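Local structure of folylpolyglutamate synthase protein FOLC (Mycobacterium tuberculosis, 2VOS) at residues G218-A223 against A247-A252; P60-P65 against V186-V191. The protein probably catalyses the ATP-dependent addition of glutamate to dihydropteroate, forming dihydrofolate, and the successive extension of tetrahydrofolate with gamma-linked glutamates. All coordinates share one frame; numbering follows the deposited sequence.

Interaction 1 of 2, residues G218-A223 against A247-A252; sequences GIITRA and AESVRA
I220 and A252 form the apolar centre of this contact, where the loop after helix 209-217 meets the C-terminal end of helix 239-251. The two branches of the isoleucine divide the work. CG2 of I220, placed anti to the backbone N (the CG1 torsion, chi1, is -58°), reaches A252 CB at 3.7 Å. The other branch runs back along the helix, and I220 CD1 rests 3.7 Å from S249 OG, a van der Waals contact between methyl and hydroxyl. The serine hydroxyl is hydrogen-bonded to the L245 carbonyl one turn earlier. The methyl of A252 is also met by backbone, with I220 O 3.4 Å from A252 CB, so it sits against both the side chain and the carbonyl of one residue.

No direct hydrogen bond joins the segments. Their polar link runs through A252 O, just past the last helical residue. The CA-H of R222 points at it, with R222 CA 3.3 Å from A252 O and an angle of 143° at the hydrogen. A water completes the bridge: it accepts from A223 N at 3.0 Å and hydrogen-bonds to A252 O at 3.1 Å. Beyond CA, R222 CB and CG also pass this oxygen before the extended chain leads away, and its NH1 forms a salt bridge with D253.

Among its neighbours, the contact packs against the parallel part of the mixed sheet of the Mur ligase middle domain, a P-loop NTPase-type fold. I220 reaches A192 of strand 191-194 and A232 of strand 231-234, while S249 also touches A232. Helix 239-251 is the connection of the beta-alpha-beta unit between strands 231-234 and 255-258, and the 218-223 loop lies beside its end.

Interaction 2 of 2, residues P60-P65 against V186-V191; sequences PQRSYP and VINAPV
Q61 and the end of the R62 side chain both meet the carbonyl of V186, in the loops that lead into the adjacent parallel strands 66-70 and 191-194 of the P-loop NTPase-type sheet. The Q61 and V186 side chains cross at about a right angle. Q61 is folded rather than extended, with CG between the backbone N and carbonyl carbon (chi1 86°) and a second bend at chi2, which brings NE2 within bonding distance of V186 O. NE2 of Q61 donates to V186 O at 3.2 Å; the acceptor lies in the amide plane, but the donor is tilted 22° from the carbonyl plane. The aliphatic part of Q61 packs beside I187, with CG 3.7 Å from I187 CG2, and F160 of helix 151-165 touches Q61, V186 and I187.

The R62 guanidinium uses the same oxygen differently. V186 O stands 3.0 Å above its plane, displaced toward the rim; the angle at NH1 is too poor for a hydrogen bond, so the attraction is probably electrostatic. At the guanidinium edge, N188 CB approaches R62 NH2 in plane, at 3.6 Å.

The 3-10 turn at 60-62 that carries both side chains is closed by S63 N bonding to P60 O. S63 OG also donates to P60 O, at 2.6 Å, in the carbonyl plane and on a lone pair.

Overall arrangement
Interactions 1 and 2 both lie on one side of the chain, with centres 15 Å apart, and both belong to the surroundings of the parallel part of the same mixed sheet, away from the nucleotide and metal sites. Interaction 1 is the more buried and mainly apolar, joining a loop to a helix end with a water as its polar bridge. Interaction 2 is partly buried and joins two loops at the starts of neighbouring strands; there the carbonyl of the buried V186 gathers an amide and an exposed arginine. The two meet directly where the T221 hydroxyl lies against the side-chain amide of N188, while strand 191-194, entered from 186-191, is also packed by I220.

Interaction 1 of 2, residues G218-A223 against A247-A252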
loop_
_atom_site.group_PDB
_atom_site.type_symbol
_atom_site.label_atom_id
_atom_site.label_comp_id
_atom_site.label_asym_id
_atom_site.label_seq_id
_atom_site.Cartn_x
_atom_site.Cartn_y
_atom_site.Cartn_z
ATOM N N GLY A 218 -0.654 -15.194 9.812
ATOM C CA GLY A 218 -0.920 -16.406 9.034
ATOM C C GLY A 218 -0.089 -16.511 7.747
ATOM O O GLY A 218 -0.065 -17.561 7.120
ATOM N N ILE A 219 0.643 -15.463 7.353
ATOM C CA ILE A 219 1.469 -15.623 6.162
ATOM C C ILE A 219 2.861 -16.187 6.503
ATOM O O ILE A 219 3.677 -16.476 5.598
ATOM C CB ILE A 219 1.602 -14.285 5.320
ATOM C CG1 ILE A 219 2.467 -13.241 6.079
ATOM C CG2 ILE A 219 0.199 -13.764 4.917
ATOM C CD1 ILE A 219 3.112 -12.181 5.151
ATOM N N ILE A 220 3.163 -16.298 7.791
ATOM C CA ILE A 220 4.444 -16.873 8.187
ATOM C C ILE A 220 4.217 -18.400 8.249
ATOM O O ILE A 220 3.519 -18.868 9.158
ATOM C CB ILE A 220 4.873 -16.362 9.616
ATOM C CG1 ILE A 220 4.966 -14.819 9.675
ATOM C CG2 ILE A 220 6.195 -17.005 10.067
ATOM C CD1 ILE A 220 4.922 -14.233 11.127
ATOM N N THR A 221 4.797 -19.173 7.324
ATOM C CA THR A 221 4.488 -20.612 7.206
ATOM C C THR A 221 5.742 -21.459 7.366
ATOM O O THR A 221 6.841 -20.985 7.034
ATOM C CB THR A 221 3.853 -20.923 5.827
ATOM O OG1 THR A 221 4.801 -20.612 4.810
ATOM C CG2 THR A 221 2.660 -20.033 5.570
ATOM N N ARG A 222 5.604 -22.692 7.834
ATOM C CA ARG A 222 6.762 -23.589 7.961
ATOM C C ARG A 222 7.296 -23.931 6.562
ATOM O O ARG A 222 6.517 -24.190 5.644
ATOM C CB ARG A 222 6.380 -24.847 8.724
ATOM C CG ARG A 222 7.537 -25.880 8.869
ATOM C CD ARG A 222 7.279 -26.883 10.015
ATOM N NE ARG A 222 8.307 -27.933 10.165
ATOM C CZ ARG A 222 9.635 -27.746 10.212
ATOM N NH1 ARG A 222 10.166 -26.529 10.081
ATOM N NH2 ARG A 222 10.455 -28.791 10.380
ATOM N N ALA A 223 8.611 -23.882 6.380
ATOM C CA ALA A 223 9.240 -24.195 5.088
ATOM C C ALA A 223 9.219 -25.718 4.829
ATOM O O ALA A 223 9.192 -26.515 5.785
ATOM C CB ALA A 223 10.682 -23.689 5.075
ATOM N N ALA A 247 5.084 -15.562 18.766
ATOM C CA ALA A 247 4.433 -16.875 19.039
ATOM C C ALA A 247 4.174 -17.648 17.736
ATOM O O ALA A 247 4.513 -18.832 17.621
ATOM C CB ALA A 247 3.161 -16.666 19.789
ATOM N N GLU A 248 3.592 -16.969 16.747
ATOM C CA GLU A 248 3.304 -17.594 15.481
ATOM C C GLU A 248 4.587 -17.926 14.733
ATOM O O GLU A 248 4.645 -18.872 13.962
ATOM C CB GLU A 248 2.428 -16.653 14.639
ATOM C CG GLU A 248 1.152 -16.164 15.379
ATOM C CD GLU A 248 0.122 -17.286 15.572
ATOM O OE1 GLU A 248 -0.370 -17.802 14.540
ATOM O OE2 GLU A 248 -0.171 -17.652 16.736
ATOM N N SER A 249 5.636 -17.133 14.938
ATOM C CA SER A 249 6.893 -17.411 14.250
ATOM C C SER A 249 7.505 -18.681 14.855
ATOM O O SER A 249 8.193 -19.453 14.163
ATOM C CB SER A 249 7.871 -16.234 14.393
ATOM O OG SER A 249 7.394 -15.043 13.765
ATOM N N VAL A 250 7.306 -18.856 16.159
ATOM C CA VAL A 250 7.730 -20.101 16.834
ATOM C C VAL A 250 6.923 -21.298 16.282
ATOM O O VAL A 250 7.480 -22.349 15.959
ATOM C CB VAL A 250 7.549 -20.012 18.376
ATOM C CG1 VAL A 250 7.730 -21.386 19.040
ATOM C CG2 VAL A 250 8.480 -18.983 18.986
ATOM N N ARG A 251 5.608 -21.133 16.137
ATOM C CA ARG A 251 4.813 -22.243 15.568
ATOM C C ARG A 251 5.232 -22.600 14.142
ATOM O O ARG A 251 5.203 -23.786 13.792
ATOM C CB ARG A 251 3.296 -22.019 15.676
ATOM N N ALA A 252 5.673 -21.603 13.341
ATOM C CA ALA A 252 6.134 -21.845 11.957
ATOM C C ALA A 252 7.612 -22.237 11.819
ATOM O O ALA A 252 8.136 -22.369 10.678
ATOM C CB ALA A 252 5.823 -20.595 11.024
HETATM O O HOH W 1 10.316 -22.674 8.525
#

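Interaction 2 of 2, residues P60-P65 against V186-V191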
loop_
_atom_site.group_PDB
_atom_site.type_symbol
_atom_site.label_atom_id
_atom_site.label_comp_id
_atom_site.label_asym_id
_atom_site.label_seq_id
_atom_site.Cartn_x
_atom_site.Cartn_y
_atom_site.Cartn_z
ATOM N N PRO A 60 1.448 -22.393 -10.670
ATOM C CA PRO A 60 2.444 -21.410 -11.083
ATOM C C PRO A 60 3.071 -20.676 -9.888
ATOM O O PRO A 60 4.260 -20.275 -9.914
ATOM C CB PRO A 60 1.623 -20.473 -11.994
ATOM C CG PRO A 60 0.152 -20.605 -11.437
ATOM C CD PRO A 60 0.110 -22.103 -11.232
ATOM N N GLN A 61 2.291 -20.512 -8.817
ATOM C CA GLN A 61 2.703 -19.691 -7.675
ATOM C C GLN A 61 3.712 -20.450 -6.856
ATOM O O GLN A 61 4.344 -19.875 -5.963
ATOM C CB GLN A 61 1.484 -19.275 -6.820
ATOM C CG GLN A 61 1.077 -20.329 -5.731
ATOM C CD GLN A 61 0.378 -21.598 -6.266
ATOM O OE1 GLN A 61 0.223 -21.767 -7.445
ATOM N NE2 GLN A 61 -0.056 -22.477 -5.361
ATOM N N ARG A 62 3.974 -21.700 -7.211
ATOM C CA ARG A 62 5.071 -22.421 -6.558
ATOM C C ARG A 62 6.329 -22.515 -7.426
ATOM O O ARG A 62 7.298 -23.184 -7.020
ATOM C CB ARG A 62 4.610 -23.834 -6.108
ATOM C CG ARG A 62 3.489 -23.699 -5.027
ATOM C CD ARG A 62 3.197 -24.976 -4.239
ATOM N NE ARG A 62 2.051 -24.715 -3.351
ATOM C CZ ARG A 62 2.152 -24.156 -2.146
ATOM N NH1 ARG A 62 1.060 -23.929 -1.423
ATOM N NH2 ARG A 62 3.350 -23.842 -1.667
ATOM N N SER A 63 6.354 -21.822 -8.585
ATOM C CA SER A 63 7.501 -22.004 -9.510
ATOM C C SER A 63 8.526 -20.844 -9.395
ATOM O O SER A 63 9.523 -20.858 -10.121
ATOM C CB SER A 63 7.035 -22.118 -10.975
ATOM O OG SER A 63 6.338 -20.913 -11.410
ATOM N N TYR A 64 8.375 -19.972 -8.406
ATOM C CA TYR A 64 9.379 -18.964 -8.104
ATOM C C TYR A 64 9.200 -18.747 -6.632
ATOM O O TYR A 64 8.143 -19.028 -6.071
ATOM C CB TYR A 64 9.100 -17.637 -8.874
ATOM C CG TYR A 64 7.591 -17.375 -9.010
ATOM C CD1 TYR A 64 6.839 -16.841 -7.963
ATOM C CD2 TYR A 64 6.947 -17.697 -10.174
ATOM C CE1 TYR A 64 5.454 -16.657 -8.076
ATOM C CE2 TYR A 64 5.562 -17.502 -10.327
ATOM C CZ TYR A 64 4.839 -17.018 -9.287
ATOM O OH TYR A 64 3.517 -16.830 -9.516
ATOM N N PRO A 65 10.232 -18.252 -5.972
ATOM C CA PRO A 65 10.135 -17.895 -4.548
ATOM C C PRO A 65 9.528 -16.507 -4.424
ATOM O O PRO A 65 9.630 -15.728 -5.405
ATOM C CB PRO A 65 11.609 -17.833 -4.112
ATOM C CG PRO A 65 12.296 -17.331 -5.341
ATOM C CD PRO A 65 11.592 -18.082 -6.514
ATOM N N VAL A 186 -1.108 -18.846 -0.582
ATOM C CA VAL A 186 -0.948 -20.172 -1.124
ATOM C C VAL A 186 0.481 -20.305 -1.657
ATOM O O VAL A 186 0.730 -21.130 -2.547
ATOM C CB VAL A 186 -1.946 -20.404 -2.336
ATOM C CG1 VAL A 186 -3.317 -20.607 -1.804
ATOM C CG2 VAL A 186 -1.940 -19.194 -3.312
ATOM N N ILE A 187 1.412 -19.482 -1.140
ATOM C CA ILE A 187 2.766 -19.439 -1.671
ATOM C C ILE A 187 3.909 -19.945 -0.763
ATOM O O ILE A 187 5.049 -20.194 -1.297
ATOM C CB ILE A 187 3.131 -18.052 -2.160
ATOM C CG1 ILE A 187 2.850 -16.983 -1.089
ATOM C CG2 ILE A 187 2.336 -17.781 -3.403
ATOM C CD1 ILE A 187 3.273 -15.524 -1.560
ATOM N N ASN A 188 3.638 -20.098 0.557
ATOM C CA ASN A 188 4.627 -20.654 1.467
ATOM C C ASN A 188 5.914 -19.818 1.346
ATOM O O ASN A 188 6.981 -20.364 1.187
ATOM C CB ASN A 188 4.872 -22.124 1.082
ATOM C CG ASN A 188 5.671 -22.901 2.119
ATOM O OD1 ASN A 188 5.669 -22.580 3.312
ATOM N ND2 ASN A 188 6.343 -23.951 1.669
ATOM N N ALA A 189 5.817 -18.493 1.442
ATOM C CA ALA A 189 6.940 -17.642 1.124
ATOM C C ALA A 189 8.142 -17.885 2.043
ATOM O O ALA A 189 7.977 -18.015 3.275
ATOM C CB ALA A 189 6.526 -16.209 1.164
ATOM N N PRO A 190 9.358 -17.909 1.454
ATOM C CA PRO A 190 10.554 -18.079 2.326
ATOM C C PRO A 190 10.849 -16.802 3.176
ATOM O O PRO A 190 11.613 -16.860 4.157
ATOM C CB PRO A 190 11.685 -18.348 1.334
ATOM C CG PRO A 190 11.179 -17.766 -0.016
ATOM C CD PRO A 190 9.688 -17.907 0.004
ATOM N N VAL A 191 10.278 -15.669 2.786
ATOM C CA VAL A 191 10.431 -14.445 3.578
ATOM C C VAL A 191 9.027 -13.838 3.739
ATOM O O VAL A 191 8.325 -13.593 2.744
ATOM C CB VAL A 191 11.319 -13.384 2.910
ATOM C CG1 VAL A 191 11.339 -12.152 3.772
ATOM C CG2 VAL A 191 12.771 -13.914 2.753
#